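Local coordinates for protein neurotoxin (Clostridium botulinum, PDB 2QN0) that is the zinc-dependent protease light chain of botulinum neurotoxin type C1, which probably cleaves two neuronal SNARE proteins and so would block neurotransmitter release, at residues F127-D132 and G320-K325. Sequence-based numbering, arbitrary orientation.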
loop_
_atom_site.group_PDB
_atom_site.type_symbol
_atom_site.label_atom_id
_atom_site.label_comp_id
_atom_site.label_asym_id
_atom_site.label_seq_id
_atom_site.Cartn_x
_atom_site.Cartn_y
_atom_site.Cartn_z
ATOM N N PHE A 127 22.947 7.846 -11.440
ATOM C CA PHE A 127 21.490 7.721 -11.335
ATOM C C PHE A 127 21.242 6.387 -12.042
ATOM O O PHE A 127 21.555 6.259 -13.224
ATOM C CB PHE A 127 20.752 8.809 -12.134
ATOM C CG PHE A 127 20.399 10.048 -11.345
ATOM C CD1 PHE A 127 20.467 10.072 -9.957
ATOM C CD2 PHE A 127 19.959 11.192 -12.011
ATOM C CE1 PHE A 127 20.099 11.220 -9.244
ATOM C CE2 PHE A 127 19.589 12.341 -11.307
ATOM C CZ PHE A 127 19.659 12.356 -9.920
ATOM N N ASP A 128 20.708 5.393 -11.337
ATOM C CA ASP A 128 20.436 4.095 -11.954
ATOM C C ASP A 128 18.937 3.830 -11.949
ATOM O O ASP A 128 18.362 3.454 -10.929
ATOM C CB ASP A 128 21.169 2.981 -11.204
ATOM C CG ASP A 128 20.971 1.616 -11.839
ATOM O OD1 ASP A 128 20.344 1.530 -12.917
ATOM O OD2 ASP A 128 21.451 0.621 -11.256
ATOM N N PHE A 129 18.309 4.025 -13.103
ATOM C CA PHE A 129 16.873 3.832 -13.229
ATOM C C PHE A 129 16.431 2.373 -13.339
ATOM O O PHE A 129 15.235 2.090 -13.426
ATOM C CB PHE A 129 16.361 4.660 -14.413
ATOM C CG PHE A 129 16.442 6.148 -14.179
ATOM C CD1 PHE A 129 15.402 6.826 -13.550
ATOM C CD2 PHE A 129 17.583 6.863 -14.540
ATOM C CE1 PHE A 129 15.490 8.189 -13.283
ATOM C CE2 PHE A 129 17.684 8.229 -14.278
ATOM C CZ PHE A 129 16.635 8.895 -13.647
ATOM N N ASP A 130 17.391 1.446 -13.325
ATOM C CA ASP A 130 17.074 0.015 -13.398
ATOM C C ASP A 130 17.482 -0.721 -12.122
ATOM O O ASP A 130 17.454 -1.953 -12.082
ATOM C CB ASP A 130 17.797 -0.663 -14.572
ATOM C CG ASP A 130 17.252 -0.251 -15.925
ATOM O OD1 ASP A 130 16.014 -0.155 -16.076
ATOM O OD2 ASP A 130 18.068 -0.041 -16.847
ATOM N N VAL A 131 17.850 0.019 -11.081
ATOM C CA VAL A 131 18.298 -0.623 -9.845
ATOM C C VAL A 131 17.276 -1.567 -9.223
ATOM O O VAL A 131 16.077 -1.279 -9.196
ATOM C CB VAL A 131 18.725 0.418 -8.780
ATOM C CG1 VAL A 131 17.505 1.122 -8.208
ATOM C CG2 VAL A 131 19.519 -0.270 -7.684
ATOM N N ASP A 132 17.771 -2.698 -8.725
ATOM C CA ASP A 132 16.941 -3.717 -8.094
ATOM C C ASP A 132 15.710 -4.068 -8.918
ATOM O O ASP A 132 15.834 -4.650 -9.996
ATOM C CB ASP A 132 16.536 -3.264 -6.688
ATOM C CG ASP A 132 17.709 -3.256 -5.727
ATOM O OD1 ASP A 132 18.408 -4.287 -5.643
ATOM O OD2 ASP A 132 17.934 -2.225 -5.057
ATOM N N GLY A 320 19.581 16.692 -15.048
ATOM C CA GLY A 320 19.115 17.913 -14.411
ATOM C C GLY A 320 17.648 17.841 -14.036
ATOM O O GLY A 320 17.244 18.293 -12.962
ATOM N N GLU A 321 16.847 17.271 -14.931
ATOM C CA GLU A 321 15.412 17.125 -14.714
ATOM C C GLU A 321 15.124 16.287 -13.475
ATOM O O GLU A 321 14.306 16.661 -12.634
ATOM C CB GLU A 321 14.765 16.441 -15.921
ATOM C CG GLU A 321 13.267 16.193 -15.766
ATOM C CD GLU A 321 12.716 15.281 -16.847
ATOM O OE1 GLU A 321 13.212 15.359 -17.990
ATOM O OE2 GLU A 321 11.784 14.498 -16.561
ATOM N N TYR A 322 15.791 15.144 -13.371
ATOM C CA TYR A 322 15.556 14.271 -12.233
ATOM C C TYR A 322 16.168 14.786 -10.943
ATOM O O TYR A 322 15.665 14.505 -9.857
ATOM C CB TYR A 322 16.006 12.846 -12.564
ATOM C CG TYR A 322 14.988 12.189 -13.465
ATOM C CD1 TYR A 322 15.064 12.315 -14.853
ATOM C CD2 TYR A 322 13.856 11.582 -12.922
ATOM C CE1 TYR A 322 14.027 11.861 -15.676
ATOM C CE2 TYR A 322 12.820 11.132 -13.726
ATOM C CZ TYR A 322 12.907 11.278 -15.101
ATOM O OH TYR A 322 11.848 10.879 -15.881
ATOM N N LYS A 323 17.238 15.562 -11.058
ATOM C CA LYS A 323 17.851 16.142 -9.873
ATOM C C LYS A 323 16.806 17.081 -9.267
ATOM O O LYS A 323 16.562 17.066 -8.061
ATOM C CB LYS A 323 19.112 16.923 -10.259
ATOM C CG LYS A 323 19.740 17.715 -9.122
ATOM C CD LYS A 323 21.040 18.365 -9.581
ATOM C CE LYS A 323 21.629 19.258 -8.503
ATOM N NZ LYS A 323 22.883 19.911 -8.977
ATOM N N GLN A 324 16.174 17.886 -10.116
ATOM C CA GLN A 324 15.152 18.823 -9.657
ATOM C C GLN A 324 13.933 18.117 -9.067
ATOM O O GLN A 324 13.373 18.565 -8.066
ATOM C CB GLN A 324 14.711 19.732 -10.804
ATOM C CG GLN A 324 15.786 20.708 -11.253
ATOM C CD GLN A 324 16.289 21.576 -10.112
ATOM O OE1 GLN A 324 15.505 22.231 -9.425
ATOM N NE2 GLN A 324 17.602 21.585 -9.906
ATOM N N LYS A 325 13.517 17.020 -9.691
ATOM C CA LYS A 325 12.365 16.269 -9.197
ATOM C C LYS A 325 12.648 15.699 -7.809
ATOM O O LYS A 325 11.790 15.731 -6.924
ATOM C CB LYS A 325 12.017 15.126 -10.159
ATOM C CG LYS A 325 11.418 15.589 -11.482
ATOM C CD LYS A 325 11.002 14.409 -12.357
ATOM C CE LYS A 325 10.330 14.897 -13.641
ATOM N NZ LYS A 325 9.893 13.775 -14.519
#
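Phe127, on strand 126-128, and Phe129, in the turn that follows it, reach to Tyr322 on helix 319-330, packing the small parallel sheet of strands 126-128 and 309-311 against the helix near the periphery of the protease. Phe129 and Tyr322 form a T-shaped stack: the Phe129 edge meets one face of the tyrosine, ring centroids 5.0 Å apart and planes at 72°. The leading atom of the phenylalanine, Phe129 CZ, lies 3.7 Å from Tyr322 CG, displaced toward the rim of that face, while Phe129 CE1 comes to 3.8 Å from Tyr322 CD2. Phe127 arrives next to this pair, with Phe127 CE2 3.8 Å from Tyr322 CB and its ring edge turned to the backbone N of Lys323. With CG beside the backbone N (chi1 -76°), the Tyr322 ring lays its face against Phe129, its OH at the far end from CB. Phenylalanine suits both buried positions, spanning the gap without a polar group; Phe116 and Phe315 extend the aromatic cluster. Asp128 is short enough for its OD1 to accept from Asp130 N at 3.0 Å, an Asx turn within the type I beta turn Asp128-Val131; the same OD1 also accepts from Asn311 ND2. Contact between the two segments is thus apolar and aromatic, resting on dispersion and the weak electrostatics of one C-H edge, that of Phe129, against the tyrosine face.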